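Side-chain contacts in Pgp2 (Campylobacter jejuni subsp. jejuni, PDB 6XJ6), which probably trims peptidoglycan peptides as an LD-carboxypeptidase of the YkuD family and helps set the helical shape of the cell: residues K66-E69 with G70-K73; R127-E130 with F131-R134. All blocks are in the same frame, centred on the assembly; numbering follows the deposited sequence. Where two conformers were deposited one is given.

How the contacts relate
Both contacts are local turns within the L,D-transpeptidase catalytic domain, and they follow one another along the chain without nesting or crossing. Contact 1 comes first, folding 66-73 back on itself in the loop that leads from strand 48-56 to strand 77-80. The chain then runs on through strand 117-119, which carries the predicted catalytic His119, before contact 2 closes a turn at 129-132 within 127-134, just ahead of the predicted nucleophile Cys136 and strand 137-138. Although far apart in sequence, the two loops meet: Leu72 lies against the backbone of Phe131 and Arg134, and Leu62 touches residues of both. The centres of contact 1 and contact 2 are about 13 Å apart.

Contact 1: K66-E69 with G70-K73; sequences KKIE and GDLK
A type II beta turn from Ile68 to Asp71, followed at once by an Asx turn at Asp71, folds this surface loop of the catalytic domain around one carboxylate. The turn's own backbone bond, Asp71 N to Ile68 O, is weak at 3.4 Å; the Asp71 side chain does more of the work. With CG set between the backbone N and the carbonyl carbon (chi1 66°), the carboxylate turns back into the loop. Asp71 OD2 takes two amides: Lys67 N at 2.8 Å, nearly in line with the C-O bond, and Ile68 N at 3.1 Å, from above the carboxylate plane. Asp71 OD1 is held from opposite faces, by Lys73 N in the Asx turn and by Lys66 NZ in a 3.1 Å salt bridge. The lysine charge and these amide donors probably keep Asp71 ionised. Lys66 runs extended past the carboxylate and bends only at its last torsion, which also brings Lys66 NZ within 2.9 Å of Ile68 O. A water bridges NZ to Lys73 O. Thr112 hydrogen-bonds the backbone of Lys67 and, through OG1, Glu69 N. A type II beta turn with glycine third, running into an Asx turn, thus shapes the loop before strand 77-80.

Contact 2: R127-E130 with F131-R134; sequences RLDE and FKTR
Asp129 and Lys132 cross at an angle, the lysine chain passing beside the carboxylate with its CD 3.8 Å from Asp129 CG. Lys132 stays extended until its last torsion, where a bend (chi4 49°) swings NZ round to Asp129 OD2. The resulting salt bridge, 3.1 Å from Lys132 NZ to Asp129 OD2, comes in on the syn side, somewhat out of the carboxylate plane. The other oxygen faces the backbone: Asp129 OD1 accepts from Phe131 N at 2.8 Å on its anti side, and more weakly from Lys132 N. The better bond of that amide runs from Lys132 N to Asp129 O, at 3.0 Å. Asp129 thus holds the amides of the turn's third and fourth residues through its carbonyl and its carboxylate, while the lysine ammonium takes the other oxygen, OD2.

Phe131 stands next to this group with OD1 at the edge of its ring, in the ring plane. Glu130 runs alongside the phenyl and points the same way, its CG 3.8 Å from Phe131 CD2 and its carboxylate plane turned 65° from the ring. Both side chains also touch Leu62. Leu128 CD2 packs on Lys132 CB at 4.3 Å, while Leu128 also meets Tyr91 and Tyr121. Thr133 OG1 bonds Cys136 O, and a water donates to Glu130 O. Residues 131-133 have helical backbone angles without the regular bonds. An Asx turn at Asp129 inside a beta turn over 129-132 thus shapes the loop leading to the predicted nucleophile of the YkuD fold, with Leu128 near His119 and Thr133 near Cys136.

Contact 1: K66-E69 with G70-K73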
ATOM      1  N   LYS A  66      -9.641  -5.081  10.400  1.00 27.20           N
ATOM      2  CA  LYS A  66      -8.802  -5.639  11.457  1.00 25.22           C
ATOM      3  C   LYS A  66      -8.253  -4.524  12.335  1.00 24.02           C
ATOM      4  O   LYS A  66      -7.850  -3.466  11.846  1.00 25.35           O
ATOM      5  CB  LYS A  66      -7.630  -6.452  10.894  1.00 25.43           C
ATOM      6  CG  LYS A  66      -6.782  -7.096  12.023  1.00 24.86           C
ATOM      7  CD  LYS A  66      -5.727  -8.074  11.516  1.00 24.80           C
ATOM      8  CE  LYS A  66      -4.921  -8.681  12.673  1.00 24.73           C
ATOM      9  NZ  LYS A  66      -5.733  -9.560  13.565  1.00 24.70           N
ATOM     10  N   LYS A  67      -8.220  -4.782  13.635  1.00 22.86           N
ATOM     11  CA  LYS A  67      -7.760  -3.794  14.602  1.00 20.92           C
ATOM     12  C   LYS A  67      -6.714  -4.345  15.554  1.00 18.34           C
ATOM     13  O   LYS A  67      -5.783  -3.623  15.919  1.00 19.76           O
ATOM     14  CB  LYS A  67      -8.946  -3.279  15.432  1.00 25.93           C
ATOM     15  CG  LYS A  67     -10.126  -2.772  14.628  1.00 31.96           C
ATOM     16  CD  LYS A  67      -9.900  -1.372  14.109  1.00 37.29           C
ATOM     17  CE  LYS A  67     -11.195  -0.785  13.579  1.00 40.48           C
ATOM     18  NZ  LYS A  67     -11.042   0.621  13.118  1.00 44.24           N
ATOM     19  N   ILE A  68      -6.842  -5.604  15.973  1.00 19.79           N
ATOM     20  CA  ILE A  68      -6.040  -6.122  17.076  1.00 19.51           C
ATOM     21  C   ILE A  68      -5.690  -7.580  16.838  1.00 18.47           C
ATOM     22  O   ILE A  68      -6.390  -8.310  16.132  1.00 19.71           O
ATOM     23  CB  ILE A  68      -6.742  -5.986  18.450  1.00 22.13           C
ATOM     24  CG1 ILE A  68      -8.110  -6.675  18.432  1.00 22.24           C
ATOM     25  CG2 ILE A  68      -6.867  -4.523  18.827  1.00 22.11           C
ATOM     26  CD1 ILE A  68      -8.720  -6.855  19.816  1.00 23.68           C
ATOM     27  N   GLU A  69      -4.592  -8.000  17.457  1.00 19.40           N
ATOM     28  CA  GLU A  69      -4.329  -9.416  17.650  1.00 20.53           C
ATOM     29  C   GLU A  69      -5.531 -10.071  18.317  1.00 21.14           C
ATOM     30  O   GLU A  69      -6.002  -9.620  19.368  1.00 23.16           O
ATOM     31  CB  GLU A  69      -3.093  -9.567  18.541  1.00 23.79           C
ATOM     32  CG  GLU A  69      -2.774 -10.995  18.969  1.00 25.94           C
ATOM     33  CD  GLU A  69      -2.355 -11.873  17.814  1.00 29.74           C
ATOM     34  OE1 GLU A  69      -1.960 -11.327  16.768  1.00 29.77           O
ATOM     35  OE2 GLU A  69      -2.407 -13.113  17.956  1.00 35.68           O
ATOM     36  N   GLY A  70      -6.038 -11.131  17.693  1.00 21.94           N
ATOM     37  CA  GLY A  70      -7.097 -11.924  18.275  1.00 24.31           C
ATOM     38  C   GLY A  70      -8.487 -11.660  17.738  1.00 23.41           C
ATOM     39  O   GLY A  70      -9.416 -12.393  18.105  1.00 24.78           O
ATOM     40  N   ASP A  71      -8.669 -10.654  16.876  1.00 21.04           N
ATOM     41  CA  ASP A  71     -10.004 -10.387  16.347  1.00 20.25           C
ATOM     42  C   ASP A  71     -10.362 -11.251  15.145  1.00 18.75           C
ATOM     43  O   ASP A  71     -11.518 -11.223  14.713  1.00 21.62           O
ATOM     44  CB  ASP A  71     -10.229  -8.890  16.064  1.00 21.11           C
ATOM     45  CG  ASP A  71      -9.348  -8.332  14.950  1.00 20.76           C
ATOM     46  OD1 ASP A  71      -8.755  -9.105  14.172  1.00 20.49           O
ATOM     47  OD2 ASP A  71      -9.276  -7.085  14.860  1.00 19.67           O
ATOM     48  N   LEU A  72      -9.418 -12.027  14.614  1.00 18.66           N
ATOM     49  CA  LEU A  72      -9.666 -13.012  13.565  1.00 20.47           C
ATOM     50  C   LEU A  72     -10.005 -12.388  12.219  1.00 19.74           C
ATOM     51  O   LEU A  72     -10.369 -13.112  11.278  1.00 18.99           O
ATOM     52  CB  LEU A  72     -10.767 -14.002  13.967  1.00 21.23           C
ATOM     53  CG  LEU A  72     -10.572 -14.733  15.294  1.00 23.44           C
ATOM     54  CD1 LEU A  72     -11.725 -15.699  15.500  1.00 25.34           C
ATOM     55  CD2 LEU A  72      -9.239 -15.463  15.327  1.00 24.28           C
ATOM     56  N   LYS A  73      -9.882 -11.077  12.081  1.00 17.00           N
ATOM     57  CA  LYS A  73     -10.279 -10.415  10.852  1.00 17.01           C
ATOM     58  C   LYS A  73      -9.141 -10.418   9.846  1.00 16.85           C
ATOM     59  O   LYS A  73      -7.961 -10.385  10.206  1.00 16.32           O
ATOM     60  CB  LYS A  73     -10.714  -8.979  11.141  1.00 17.15           C
ATOM     61  CG  LYS A  73     -11.997  -8.903  11.950  1.00 19.47           C
ATOM     62  CD  LYS A  73     -12.265  -7.511  12.476  1.00 22.69           C
ATOM     63  CE  LYS A  73     -13.555  -7.486  13.289  1.00 27.43           C
ATOM     64  NZ  LYS A  73     -13.783  -6.173  13.952  1.00 31.18           N
TER
HETATM   65  O   HOH W   1      -6.631 -11.719  12.206  1.00 21.17           O

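Contact 2: R127-E130 with F131-R134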
ATOM      1  N   ARG A 127     -11.166 -29.285   7.943  0.54 37.79           N
ATOM      2  CA  ARG A 127     -11.867 -28.196   7.283  0.54 36.09           C
ATOM      3  C   ARG A 127     -11.431 -26.852   7.851  0.54 38.16           C
ATOM      4  O   ARG A 127     -11.031 -26.743   9.014  0.54 36.42           O
ATOM      5  CB  ARG A 127     -13.379 -28.334   7.463  0.54 45.02           C
ATOM      6  CG  ARG A 127     -14.032 -29.328   6.522  0.54 53.95           C
ATOM      7  CD  ARG A 127     -15.543 -29.138   6.474  0.54 57.20           C
ATOM      8  NE  ARG A 127     -16.190 -29.497   7.732  0.54 60.41           N
ATOM      9  CZ  ARG A 127     -16.508 -30.739   8.086  0.54 47.49           C
ATOM     10  NH1 ARG A 127     -17.099 -30.966   9.250  0.54 60.46           N
ATOM     11  NH2 ARG A 127     -16.235 -31.757   7.281  0.54 61.83           N
ATOM     12  N   LEU A 128     -11.519 -25.825   7.013  1.00 33.37           N
ATOM     13  CA  LEU A 128     -11.281 -24.452   7.417  1.00 29.24           C
ATOM     14  C   LEU A 128     -12.593 -23.685   7.351  1.00 40.44           C
ATOM     15  O   LEU A 128     -13.553 -24.102   6.695  1.00 39.09           O
ATOM     16  CB  LEU A 128     -10.248 -23.770   6.504  1.00 29.61           C
ATOM     17  CG  LEU A 128      -8.794 -24.255   6.575  1.00 28.29           C
ATOM     18  CD1 LEU A 128      -7.891 -23.427   5.661  1.00 25.62           C
ATOM     19  CD2 LEU A 128      -8.273 -24.230   8.013  1.00 28.34           C
ATOM     20  N   ASP A 129     -12.627 -22.559   8.054  1.00 30.66           N
ATOM     21  CA  ASP A 129     -13.737 -21.620   7.970  1.00 29.68           C
ATOM     22  C   ASP A 129     -13.205 -20.246   8.352  1.00 26.73           C
ATOM     23  O   ASP A 129     -12.028 -20.092   8.686  1.00 29.32           O
ATOM     24  CB  ASP A 129     -14.917 -22.062   8.843  1.00 31.43           C
ATOM     25  CG  ASP A 129     -14.577 -22.099  10.328  1.00 32.28           C
ATOM     26  OD1 ASP A 129     -13.738 -21.300  10.791  1.00 35.11           O
ATOM     27  OD2 ASP A 129     -15.156 -22.949  11.042  1.00 34.94           O
ATOM     28  N   GLU A 130     -14.082 -19.242   8.293  1.00 33.74           N
ATOM     29  CA  GLU A 130     -13.648 -17.866   8.499  1.00 25.06           C
ATOM     30  C   GLU A 130     -13.091 -17.628   9.896  1.00 25.96           C
ATOM     31  O   GLU A 130     -12.393 -16.629  10.104  1.00 27.17           O
ATOM     32  CB  GLU A 130     -14.798 -16.896   8.217  1.00 33.79           C
ATOM     33  CG  GLU A 130     -16.041 -17.153   9.058  1.00 28.76           C
ATOM     34  CD  GLU A 130     -17.142 -16.138   8.815  1.00 39.85           C
ATOM     35  OE1 GLU A 130     -16.852 -15.050   8.273  1.00 33.51           O
ATOM     36  OE2 GLU A 130     -18.304 -16.433   9.170  1.00 44.47           O
ATOM     37  N   PHE A 131     -13.360 -18.519  10.850  1.00 30.34           N
ATOM     38  CA  PHE A 131     -12.842 -18.357  12.203  1.00 28.39           C
ATOM     39  C   PHE A 131     -11.469 -18.988  12.402  1.00 31.50           C
ATOM     40  O   PHE A 131     -10.740 -18.573  13.310  1.00 39.19           O
ATOM     41  CB  PHE A 131     -13.824 -18.957  13.220  1.00 33.63           C
ATOM     42  CG  PHE A 131     -15.172 -18.296  13.219  1.00 39.84           C
ATOM     43  CD1 PHE A 131     -15.392 -17.150  13.962  1.00 34.57           C
ATOM     44  CD2 PHE A 131     -16.211 -18.809  12.464  1.00 41.68           C
ATOM     45  CE1 PHE A 131     -16.624 -16.530  13.955  1.00 39.06           C
ATOM     46  CE2 PHE A 131     -17.445 -18.191  12.450  1.00 49.77           C
ATOM     47  CZ  PHE A 131     -17.651 -17.049  13.197  1.00 46.36           C
ATOM     48  N   LYS A 132     -11.085 -19.954  11.567  1.00 29.14           N
ATOM     49  CA  LYS A 132      -9.893 -20.756  11.822  1.00 27.21           C
ATOM     50  C   LYS A 132      -8.621 -20.195  11.189  1.00 25.24           C
ATOM     51  O   LYS A 132      -7.519 -20.548  11.632  1.00 29.53           O
ATOM     52  CB  LYS A 132     -10.125 -22.191  11.333  1.00 29.88           C
ATOM     53  CG  LYS A 132     -10.999 -22.989  12.286  1.00 37.62           C
ATOM     54  CD  LYS A 132     -11.707 -24.145  11.609  1.00 43.21           C
ATOM     55  CE  LYS A 132     -12.565 -24.916  12.612  1.00 58.23           C
ATOM     56  NZ  LYS A 132     -13.435 -24.019  13.437  1.00 58.07           N
ATOM     57  N   THR A 133      -8.732 -19.328  10.194  1.00 23.78           N
ATOM     58  CA  THR A 133      -7.535 -18.826   9.533  1.00 22.55           C
ATOM     59  C   THR A 133      -6.840 -17.729  10.323  1.00 20.80           C
ATOM     60  O   THR A 133      -5.731 -17.339   9.949  1.00 21.06           O
ATOM     61  CB  THR A 133      -7.854 -18.287   8.129  1.00 23.06           C
ATOM     62  OG1 THR A 133      -8.612 -17.076   8.233  1.00 24.00           O
ATOM     63  CG2 THR A 133      -8.623 -19.310   7.304  1.00 24.96           C
ATOM     64  N   ARG A 134      -7.451 -17.234  11.400  1.00 21.80           N
ATOM     65  CA  ARG A 134      -6.901 -16.115  12.168  1.00 23.47           C
ATOM     66  C   ARG A 134      -6.545 -14.938  11.260  1.00 21.03           C
ATOM     67  O   ARG A 134      -5.547 -14.244  11.459  1.00 21.86           O
ATOM     68  CB  ARG A 134      -5.721 -16.555  13.036  1.00 25.30           C
ATOM     69  CG  ARG A 134      -6.084 -17.629  14.052  1.00 29.13           C
ATOM     70  CD  ARG A 134      -5.008 -17.774  15.113  1.00 35.98           C
ATOM     71  NE  ARG A 134      -3.690 -17.974  14.518  1.00 59.17           N
ATOM     72  CZ  ARG A 134      -2.538 -17.808  15.161  1.00 67.80           C
ATOM     73  NH1 ARG A 134      -2.519 -17.432  16.435  1.00 50.22           N
ATOM     74  NH2 ARG A 134      -1.393 -18.021  14.524  1.00 72.62           N
TER
HETATM   75  O   HOH W   2      -9.978 -15.809  11.128  1.00 21.63           O